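Local coordinates for protein N-ACETYLMURAMOYL-L-ALANINE AMIDASE CwlV (Paenibacillus polymyxa, PDB 1JWQ) that probably hydrolyses the amide bond between N-acetylmuramic acid and L-alanine in bacterial cell-wall peptidoglycan, this chain being its zinc-binding catalytic domain, at residues S15-I20 with N24-F29; V107-F112 with L118-I123; N74-I79 with F128-E133. All blocks are in the same frame, centred on the assembly; numbering follows the deposited sequence.

Contact 1. Residues S15-I20 with N24-F29; sequences SGAVGI and NYEKTF. With ZN (zinc ion), chain B.
E26 sets its CG opposite its own backbone N (chi1 176°) and keeps the rest of the chain extended, which carries the carboxylate past A17 to the zinc ion; Y25, one residue earlier, turns CG away from its carbonyl carbon and brings its ring against S15. The glutamate divides its work between two oxygens. E26 OE1 binds the zinc ion at 2.0 Å, and it is also met by the backbone N of A81 and by N30 ND2. E26 OE2 accepts the backbone N-H of A17 on its anti lone pair, A17 N to E26 OE2 2.8 Å and almost straight at 173°; with the zinc on the other oxygen, this sets the rotation of the carboxylate. A17 grips the same residue a second time through the backbone, E26 N reaching A17 O at 2.8 Å. G16 CA passes 3.5 Å from E26 OE2, and its backbone angles and this closeness both suit a residue without a side chain.

Two further bonds continue the pairing: G19 N to N24 O at 2.8 Å, beside the single beta bridge of V18 with Y25, and K27 N to S15 O at 3.0 Å, the donor standing above the carbonyl plane. S15 CB covers one face of the Y25 ring in a CH-pi contact, 3.7 Å from Y25 CG. V18 CG2 approaches Y25 CE2 obliquely at 3.8 Å. K27 runs alongside S15 to a salt bridge with D56.

Y25 is the N-cap of helix 26-42, and the loop folded onto this helix start positions E26, which with H10, H80 and two waters makes up the zinc site of the amidase domain.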
loop_
_atom_site.group_PDB
_atom_site.type_symbol
_atom_site.label_atom_id
_atom_site.label_comp_id
_atom_site.label_asym_id
_atom_site.label_seq_id
_atom_site.Cartn_x
_atom_site.Cartn_y
_atom_site.Cartn_z
ATOM N N SER A 15 -0.680 -6.697 -14.501
ATOM C CA SER A 15 -1.585 -7.296 -13.531
ATOM C C SER A 15 -0.926 -7.496 -12.176
ATOM O O SER A 15 -1.603 -7.726 -11.177
ATOM C CB SER A 15 -2.069 -8.652 -14.039
ATOM O OG SER A 15 -0.978 -9.549 -14.163
ATOM N N GLY A 16 0.397 -7.396 -12.141
ATOM C CA GLY A 16 1.099 -7.634 -10.897
ATOM C C GLY A 16 1.074 -9.140 -10.717
ATOM O O GLY A 16 0.962 -9.874 -11.698
ATOM N N ALA A 17 1.163 -9.611 -9.480
ATOM C CA ALA A 17 1.148 -11.044 -9.221
ATOM C C ALA A 17 -0.226 -11.656 -9.486
ATOM O O ALA A 17 -1.255 -11.022 -9.264
ATOM C CB ALA A 17 1.566 -11.315 -7.777
ATOM N N VAL A 18 -0.232 -12.891 -9.974
ATOM C CA VAL A 18 -1.474 -13.607 -10.237
ATOM C C VAL A 18 -1.649 -14.569 -9.064
ATOM O O VAL A 18 -0.727 -15.316 -8.728
ATOM C CB VAL A 18 -1.391 -14.407 -11.559
ATOM C CG1 VAL A 18 -2.709 -15.121 -11.829
ATOM C CG2 VAL A 18 -1.052 -13.471 -12.706
ATOM N N GLY A 19 -2.816 -14.532 -8.429
ATOM C CA GLY A 19 -3.063 -15.402 -7.291
ATOM C C GLY A 19 -2.906 -16.868 -7.643
ATOM O O GLY A 19 -2.996 -17.237 -8.809
ATOM N N ILE A 20 -2.669 -17.706 -6.642
ATOM C CA ILE A 20 -2.502 -19.132 -6.894
ATOM C C ILE A 20 -3.786 -19.723 -7.482
ATOM O O ILE A 20 -3.740 -20.691 -8.244
ATOM C CB ILE A 20 -2.108 -19.883 -5.600
ATOM C CG1 ILE A 20 -1.910 -21.373 -5.902
ATOM C CG2 ILE A 20 -3.165 -19.676 -4.530
ATOM C CD1 ILE A 20 -1.390 -22.168 -4.721
ATOM N N ASN A 24 -7.467 -14.254 -9.499
ATOM C CA ASN A 24 -7.279 -12.910 -8.958
ATOM C C ASN A 24 -5.954 -12.283 -9.379
ATOM O O ASN A 24 -4.935 -12.968 -9.481
ATOM C CB ASN A 24 -7.338 -12.938 -7.430
ATOM C CG ASN A 24 -8.643 -13.489 -6.902
ATOM O OD1 ASN A 24 -8.659 -14.481 -6.174
ATOM N ND2 ASN A 24 -9.746 -12.846 -7.260
ATOM N N TYR A 25 -5.981 -10.974 -9.608
ATOM C CA TYR A 25 -4.793 -10.213 -9.999
ATOM C C TYR A 25 -4.441 -9.242 -8.885
ATOM O O TYR A 25 -5.325 -8.660 -8.265
ATOM C CB TYR A 25 -5.066 -9.399 -11.265
ATOM C CG TYR A 25 -5.117 -10.196 -12.544
ATOM C CD1 TYR A 25 -5.837 -9.728 -13.645
ATOM C CD2 TYR A 25 -4.419 -11.399 -12.673
ATOM C CE1 TYR A 25 -5.861 -10.435 -14.842
ATOM C CE2 TYR A 25 -4.435 -12.114 -13.868
ATOM C CZ TYR A 25 -5.157 -11.626 -14.946
ATOM O OH TYR A 25 -5.175 -12.327 -16.130
ATOM N N GLU A 26 -3.150 -9.056 -8.642
ATOM C CA GLU A 26 -2.709 -8.132 -7.605
ATOM C C GLU A 26 -3.207 -6.708 -7.872
ATOM O O GLU A 26 -3.592 -5.997 -6.943
ATOM C CB GLU A 26 -1.180 -8.124 -7.527
ATOM C CG GLU A 26 -0.622 -7.107 -6.542
ATOM C CD GLU A 26 0.864 -6.890 -6.709
ATOM O OE1 GLU A 26 1.396 -5.936 -6.099
ATOM O OE2 GLU A 26 1.504 -7.675 -7.449
ATOM N N LYS A 27 -3.194 -6.289 -9.136
ATOM C CA LYS A 27 -3.633 -4.939 -9.485
ATOM C C LYS A 27 -5.040 -4.649 -8.983
ATOM O O LYS A 27 -5.352 -3.522 -8.589
ATOM C CB LYS A 27 -3.578 -4.718 -11.005
ATOM C CG LYS A 27 -4.537 -5.580 -11.817
ATOM C CD LYS A 27 -4.598 -5.110 -13.271
ATOM C CE LYS A 27 -5.636 -5.895 -14.072
ATOM N NZ LYS A 27 -5.820 -5.339 -15.455
ATOM N N THR A 28 -5.882 -5.675 -9.003
ATOM C CA THR A 28 -7.267 -5.566 -8.559
ATOM C C THR A 28 -7.301 -5.303 -7.058
ATOM O O THR A 28 -8.030 -4.432 -6.583
ATOM C CB THR A 28 -8.028 -6.872 -8.862
ATOM O OG1 THR A 28 -7.830 -7.221 -10.238
ATOM C CG2 THR A 28 -9.515 -6.702 -8.596
ATOM N N PHE A 29 -6.512 -6.074 -6.317
ATOM C CA PHE A 29 -6.425 -5.911 -4.873
ATOM C C PHE A 29 -5.885 -4.525 -4.520
ATOM O O PHE A 29 -6.439 -3.835 -3.668
ATOM C CB PHE A 29 -5.499 -6.974 -4.276
ATOM C CG PHE A 29 -5.193 -6.765 -2.815
ATOM C CD1 PHE A 29 -6.127 -7.088 -1.840
ATOM C CD2 PHE A 29 -3.972 -6.222 -2.419
ATOM C CE1 PHE A 29 -5.856 -6.875 -0.490
ATOM C CE2 PHE A 29 -3.691 -6.005 -1.074
ATOM C CZ PHE A 29 -4.638 -6.333 -0.105
HETATM ZN ZN ZN B . 3.293 -5.406 -6.624
HETATM O O HOH W 1 4.129 -6.720 -5.335
HETATM O O HOH W 2 5.463 -5.078 -7.139
#

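Contact 2. Residues V107-F112 with L118-I123; sequences VMHKYF and LTDRGI
The imidazole of H109 carries I123 CG1 over one face, 3.9 Å from the ring centroid in a CH-pi contact, with the backbone of G122 on that same face; at its edge, in the ring plane, lies D120 OD2. The carboxylate is turned 44° against the ring. NE2 of H109 donates to D120 OD2 at 2.7 Å, with an N-H...O angle of 156°, arriving on the syn side of the oxygen though well out of the carboxylate plane. From the opposite face of that plane G122 N reaches the same OD2, also at 2.7 Å, closing an Asx turn at the start of strand 120-125. I123 CD1 lies 3.6 Å from H109 CB, the two side chains lying alongside and running in opposite directions. With CG set opposite its backbone N (chi1 -159°), H109 leaves helix 102-116 toward the strand, where its ND1 is hydrogen-bonded to T94 OG1 of the neighbouring strand 92-96.

A phenylalanine in place of H109 would probably keep some of the packing against I123 but leave D120 OD2 and T94 OG1 without their ring partners.

The contact thus ties helix to strand within a beta-alpha-beta unit, away from the zinc. Both ring nitrogens are engaged, which holds the imidazole against rotation, and the adjoining carboxylate is likely to stabilise the proton on NE2.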
loop_
_atom_site.group_PDB
_atom_site.type_symbol
_atom_site.label_atom_id
_atom_site.label_comp_id
_atom_site.label_asym_id
_atom_site.label_seq_id
_atom_site.Cartn_x
_atom_site.Cartn_y
_atom_site.Cartn_z
ATOM N N VAL A 107 5.541 3.906 12.213
ATOM C CA VAL A 107 4.179 4.251 12.609
ATOM C C VAL A 107 3.185 3.470 11.754
ATOM O O VAL A 107 2.253 2.860 12.275
ATOM C CB VAL A 107 3.917 5.772 12.471
ATOM C CG1 VAL A 107 2.455 6.097 12.793
ATOM C CG2 VAL A 107 4.841 6.537 13.416
ATOM N N MET A 108 3.389 3.476 10.440
ATOM C CA MET A 108 2.487 2.750 9.551
ATOM C C MET A 108 2.364 1.281 9.955
ATOM O O MET A 108 1.260 0.762 10.116
ATOM C CB MET A 108 2.977 2.839 8.102
ATOM C CG MET A 108 2.190 1.974 7.129
ATOM S SD MET A 108 0.427 2.384 7.084
ATOM C CE MET A 108 0.466 3.784 5.979
ATOM N N HIS A 109 3.496 0.613 10.131
ATOM C CA HIS A 109 3.483 -0.799 10.497
ATOM C C HIS A 109 2.737 -1.045 11.805
ATOM O O HIS A 109 2.053 -2.052 11.955
ATOM C CB HIS A 109 4.913 -1.332 10.623
ATOM C CG HIS A 109 5.011 -2.819 10.491
ATOM N ND1 HIS A 109 4.734 -3.481 9.314
ATOM C CD2 HIS A 109 5.339 -3.776 11.393
ATOM C CE1 HIS A 109 4.886 -4.780 9.497
ATOM N NE2 HIS A 109 5.253 -4.986 10.749
ATOM N N LYS A 110 2.881 -0.117 12.746
ATOM C CA LYS A 110 2.229 -0.216 14.052
ATOM C C LYS A 110 0.715 -0.426 13.936
ATOM O O LYS A 110 0.124 -1.201 14.689
ATOM C CB LYS A 110 2.510 1.053 14.866
ATOM C CG LYS A 110 1.970 1.034 16.293
ATOM C CD LYS A 110 2.244 2.354 17.003
ATOM C CE LYS A 110 1.998 2.247 18.506
ATOM N NZ LYS A 110 0.662 1.679 18.832
ATOM N N TYR A 111 0.087 0.254 12.985
ATOM C CA TYR A 111 -1.360 0.131 12.812
ATOM C C TYR A 111 -1.766 -0.781 11.668
ATOM O O TYR A 111 -2.810 -1.440 11.709
ATOM C CB TYR A 111 -1.971 1.516 12.609
ATOM C CG TYR A 111 -1.693 2.434 13.769
ATOM C CD1 TYR A 111 -0.578 3.274 13.767
ATOM C CD2 TYR A 111 -2.503 2.413 14.903
ATOM C CE1 TYR A 111 -0.276 4.068 14.874
ATOM C CE2 TYR A 111 -2.210 3.196 16.008
ATOM C CZ TYR A 111 -1.096 4.020 15.988
ATOM O OH TYR A 111 -0.800 4.789 17.090
ATOM N N PHE A 112 -0.926 -0.818 10.647
ATOM C CA PHE A 112 -1.171 -1.629 9.465
ATOM C C PHE A 112 -1.026 -3.136 9.715
ATOM O O PHE A 112 -1.937 -3.914 9.422
ATOM C CB PHE A 112 -0.211 -1.159 8.364
ATOM C CG PHE A 112 -0.058 -2.116 7.224
ATOM C CD1 PHE A 112 1.211 -2.529 6.827
ATOM C CD2 PHE A 112 -1.165 -2.579 6.522
ATOM C CE1 PHE A 112 1.376 -3.387 5.747
ATOM C CE2 PHE A 112 -1.009 -3.437 5.440
ATOM C CZ PHE A 112 0.259 -3.841 5.050
ATOM N N LEU A 118 -2.237 -11.130 9.741
ATOM C CA LEU A 118 -1.396 -12.141 9.113
ATOM C C LEU A 118 -0.038 -12.150 9.805
ATOM O O LEU A 118 0.229 -11.314 10.671
ATOM C CB LEU A 118 -1.226 -11.833 7.626
ATOM C CG LEU A 118 -2.528 -11.629 6.842
ATOM C CD1 LEU A 118 -2.197 -11.216 5.412
ATOM C CD2 LEU A 118 -3.353 -12.913 6.856
ATOM N N THR A 119 0.820 -13.090 9.431
ATOM C CA THR A 119 2.129 -13.165 10.056
ATOM C C THR A 119 2.889 -11.864 9.846
ATOM O O THR A 119 3.037 -11.390 8.719
ATOM C CB THR A 119 2.955 -14.331 9.500
ATOM O OG1 THR A 119 2.274 -15.562 9.772
ATOM C CG2 THR A 119 4.334 -14.362 10.152
ATOM N N ASP A 120 3.358 -11.291 10.948
ATOM C CA ASP A 120 4.097 -10.038 10.913
ATOM C C ASP A 120 5.523 -10.260 10.435
ATOM O O ASP A 120 6.377 -10.721 11.194
ATOM C CB ASP A 120 4.108 -9.411 12.306
ATOM C CG ASP A 120 4.852 -8.098 12.351
ATOM O OD1 ASP A 120 4.918 -7.500 13.442
ATOM O OD2 ASP A 120 5.369 -7.662 11.303
ATOM N N ARG A 121 5.783 -9.923 9.176
ATOM C CA ARG A 121 7.115 -10.092 8.617
ATOM C C ARG A 121 7.978 -8.848 8.832
ATOM O O ARG A 121 9.098 -8.760 8.329
ATOM C CB ARG A 121 7.020 -10.437 7.131
ATOM C CG ARG A 121 6.269 -11.739 6.839
ATOM C CD ARG A 121 6.200 -11.973 5.338
ATOM N NE ARG A 121 7.541 -12.094 4.780
ATOM C CZ ARG A 121 8.130 -13.246 4.487
ATOM N NH1 ARG A 121 7.487 -14.392 4.686
ATOM N NH2 ARG A 121 9.372 -13.252 4.022
ATOM N N GLY A 122 7.441 -7.891 9.584
ATOM C CA GLY A 122 8.171 -6.681 9.918
ATOM C C GLY A 122 8.407 -5.611 8.873
ATOM O O GLY A 122 7.823 -5.620 7.785
ATOM N N ILE A 123 9.277 -4.672 9.239
ATOM C CA ILE A 123 9.659 -3.549 8.392
ATOM C C ILE A 123 11.007 -3.888 7.778
ATOM O O ILE A 123 11.950 -4.235 8.488
ATOM C CB ILE A 123 9.766 -2.260 9.225
ATOM C CG1 ILE A 123 8.414 -1.980 9.893
ATOM C CG2 ILE A 123 10.177 -1.094 8.343
ATOM C CD1 ILE A 123 8.456 -0.907 10.967
#

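Contact 3. Residues N74-I79 with F128-E133; sequences NVFVSI and FHVIRE
F76 and S78 both turn toward V130, joining strand 75-82 to the short helix 129-132 in the buried core of an open alpha-beta-alpha fold. The strand lies inside the mixed sheet, between strands 2-8 and 138-145. At its beginning, N74 and V75 are tied by hydrogen bonds to strand 2-8, N74 through OD1 to the backbone N of V3.

F76 comes next and makes the main part of the contact. Its CG stands opposite the backbone N (chi1 177°), which swings the ring up from the sheet to meet V130. The two side chains cross at about a right angle, and the ring meets V130 CB obliquely: F76 CE1 is 3.6 Å from it and F76 CZ 3.8 Å. F76 CE1 also lies 3.7 Å from the carbonyl oxygen V130 O, whose hydrogen-bond partner is T134 OG1. A68 of helix 61-70 touches the same phenylalanine, and L61 of that helix packs on V130.

V77 points to the other face of the sheet, against L141. S78 then returns to the side of the sheet that F76 occupies with a smaller group, and its hydroxyl is hydrogen-bonded to D7 OD1 and only weakly to H80 NE2. H80 is a zinc ligand, and the S78 side chain is about 7 Å from the metal, so the contact lies next to the zinc site, with S78 in its second shell through H80. No hydrogen bond joins the two segments.

One methyl serves both partners: V130 CG2, placed between its backbone N and carbonyl carbon, sits 3.9 Å from F76 CE1 and 4.0 Å from S78 CB.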
loop_
_atom_site.group_PDB
_atom_site.type_symbol
_atom_site.label_atom_id
_atom_site.label_comp_id
_atom_site.label_asym_id
_atom_site.label_seq_id
_atom_site.Cartn_x
_atom_site.Cartn_y
_atom_site.Cartn_z
ATOM N N ASN A 74 3.049 14.911 1.476
ATOM C CA ASN A 74 3.654 14.862 2.796
ATOM C C ASN A 74 4.066 13.415 3.048
ATOM O O ASN A 74 5.029 13.143 3.762
ATOM C CB ASN A 74 2.665 15.340 3.859
ATOM C CG ASN A 74 2.397 16.831 3.770
ATOM O OD1 ASN A 74 1.734 17.303 2.845
ATOM N ND2 ASN A 74 2.926 17.582 4.726
ATOM N N VAL A 75 3.316 12.491 2.456
ATOM C CA VAL A 75 3.625 11.069 2.562
ATOM C C VAL A 75 3.193 10.361 1.291
ATOM O O VAL A 75 2.326 10.837 0.558
ATOM C CB VAL A 75 2.919 10.382 3.754
ATOM C CG1 VAL A 75 3.412 10.976 5.061
ATOM C CG2 VAL A 75 1.408 10.518 3.623
ATOM N N PHE A 76 3.810 9.213 1.042
ATOM C CA PHE A 76 3.512 8.406 -0.128
ATOM C C PHE A 76 3.387 6.962 0.339
ATOM O O PHE A 76 4.244 6.460 1.059
ATOM C CB PHE A 76 4.644 8.554 -1.148
ATOM C CG PHE A 76 4.480 7.713 -2.384
ATOM C CD1 PHE A 76 4.981 6.416 -2.430
ATOM C CD2 PHE A 76 3.857 8.234 -3.518
ATOM C CE1 PHE A 76 4.873 5.647 -3.589
ATOM C CE2 PHE A 76 3.741 7.476 -4.684
ATOM C CZ PHE A 76 4.253 6.179 -4.718
ATOM N N VAL A 77 2.303 6.309 -0.049
ATOM C CA VAL A 77 2.089 4.921 0.330
ATOM C C VAL A 77 1.730 4.120 -0.907
ATOM O O VAL A 77 0.741 4.413 -1.581
ATOM C CB VAL A 77 0.937 4.766 1.347
ATOM C CG1 VAL A 77 0.745 3.292 1.697
ATOM C CG2 VAL A 77 1.237 5.570 2.610
ATOM N N SER A 78 2.545 3.118 -1.211
ATOM C CA SER A 78 2.283 2.260 -2.355
ATOM C C SER A 78 1.737 0.954 -1.792
ATOM O O SER A 78 2.321 0.375 -0.877
ATOM C CB SER A 78 3.566 2.013 -3.149
ATOM O OG SER A 78 3.271 1.336 -4.358
ATOM N N ILE A 79 0.599 0.514 -2.322
ATOM C CA ILE A 79 -0.046 -0.703 -1.854
ATOM C C ILE A 79 0.129 -1.841 -2.850
ATOM O O ILE A 79 -0.162 -1.701 -4.037
ATOM C CB ILE A 79 -1.547 -0.462 -1.596
ATOM C CG1 ILE A 79 -1.719 0.642 -0.545
ATOM C CG2 ILE A 79 -2.199 -1.747 -1.113
ATOM C CD1 ILE A 79 -3.178 0.996 -0.254
ATOM N N PHE A 128 12.946 -0.185 -4.024
ATOM C CA PHE A 128 11.861 -0.066 -4.992
ATOM C C PHE A 128 11.761 1.376 -5.470
ATOM O O PHE A 128 11.745 2.308 -4.668
ATOM C CB PHE A 128 10.548 -0.510 -4.344
ATOM C CG PHE A 128 10.609 -1.889 -3.736
ATOM C CD1 PHE A 128 10.038 -2.140 -2.494
ATOM C CD2 PHE A 128 11.252 -2.931 -4.401
ATOM C CE1 PHE A 128 10.105 -3.405 -1.917
ATOM C CE2 PHE A 128 11.325 -4.204 -3.830
ATOM C CZ PHE A 128 10.751 -4.439 -2.587
ATOM N N HIS A 129 11.685 1.542 -6.785
ATOM C CA HIS A 129 11.621 2.854 -7.415
ATOM C C HIS A 129 10.718 3.876 -6.728
ATOM O O HIS A 129 11.165 4.961 -6.371
ATOM C CB HIS A 129 11.188 2.699 -8.879
ATOM C CG HIS A 129 11.275 3.963 -9.677
ATOM N ND1 HIS A 129 12.097 4.091 -10.775
ATOM C CD2 HIS A 129 10.643 5.154 -9.540
ATOM C CE1 HIS A 129 11.969 5.307 -11.280
ATOM N NE2 HIS A 129 11.092 5.970 -10.550
ATOM N N VAL A 130 9.448 3.535 -6.541
ATOM C CA VAL A 130 8.521 4.489 -5.940
ATOM C C VAL A 130 8.863 4.984 -4.536
ATOM O O VAL A 130 8.466 6.089 -4.169
ATOM C CB VAL A 130 7.066 3.951 -5.963
ATOM C CG1 VAL A 130 6.656 3.654 -7.405
ATOM C CG2 VAL A 130 6.944 2.709 -5.107
ATOM N N ILE A 131 9.593 4.196 -3.748
ATOM C CA ILE A 131 9.951 4.659 -2.408
ATOM C C ILE A 131 11.393 5.178 -2.360
ATOM O O ILE A 131 11.821 5.782 -1.376
ATOM C CB ILE A 131 9.724 3.550 -1.329
ATOM C CG1 ILE A 131 10.458 2.253 -1.696
ATOM C CG2 ILE A 131 8.226 3.264 -1.204
ATOM C CD1 ILE A 131 10.371 1.175 -0.604
ATOM N N ARG A 132 12.124 4.960 -3.448
ATOM C CA ARG A 132 13.509 5.410 -3.556
ATOM C C ARG A 132 13.610 6.803 -4.168
ATOM O O ARG A 132 14.330 7.662 -3.660
ATOM C CB ARG A 132 14.312 4.453 -4.436
ATOM C CG ARG A 132 15.720 4.950 -4.738
ATOM C CD ARG A 132 16.448 4.022 -5.695
ATOM N NE ARG A 132 15.848 4.021 -7.027
ATOM C CZ ARG A 132 15.362 2.940 -7.630
ATOM N NH1 ARG A 132 15.400 1.763 -7.022
ATOM N NH2 ARG A 132 14.842 3.035 -8.847
ATOM N N GLU A 133 12.890 7.007 -5.268
ATOM C CA GLU A 133 12.918 8.271 -5.996
ATOM C C GLU A 133 12.054 9.372 -5.399
ATOM O O GLU A 133 12.190 10.537 -5.768
ATOM C CB GLU A 133 12.542 8.027 -7.459
ATOM C CG GLU A 133 13.489 7.051 -8.151
ATOM C CD GLU A 133 14.937 7.521 -8.129
ATOM O OE1 GLU A 133 15.845 6.674 -7.981
ATOM O OE2 GLU A 133 15.170 8.738 -8.267
#

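From the N terminus, strand 2-8 leads into the loop that contact 1 closes on the start of helix 26-42, a short local closure bringing in one zinc ligand. Contact 3 opens next, on strand 75-82, and is not closed until helix 129-132. Nested inside that long loop, contact 2 ties helix 102-116 to the edge strand 120-125, which leads on to helix 129-132. Contacts 2 and 3 both reach the same sheet and touch where M108 CE meets V77 CG2 at 3.9 Å. Contact 1 stays separate, its centre about 20 Å from that of contact 3, but both border the zinc site, E26 directly and S78 through H80.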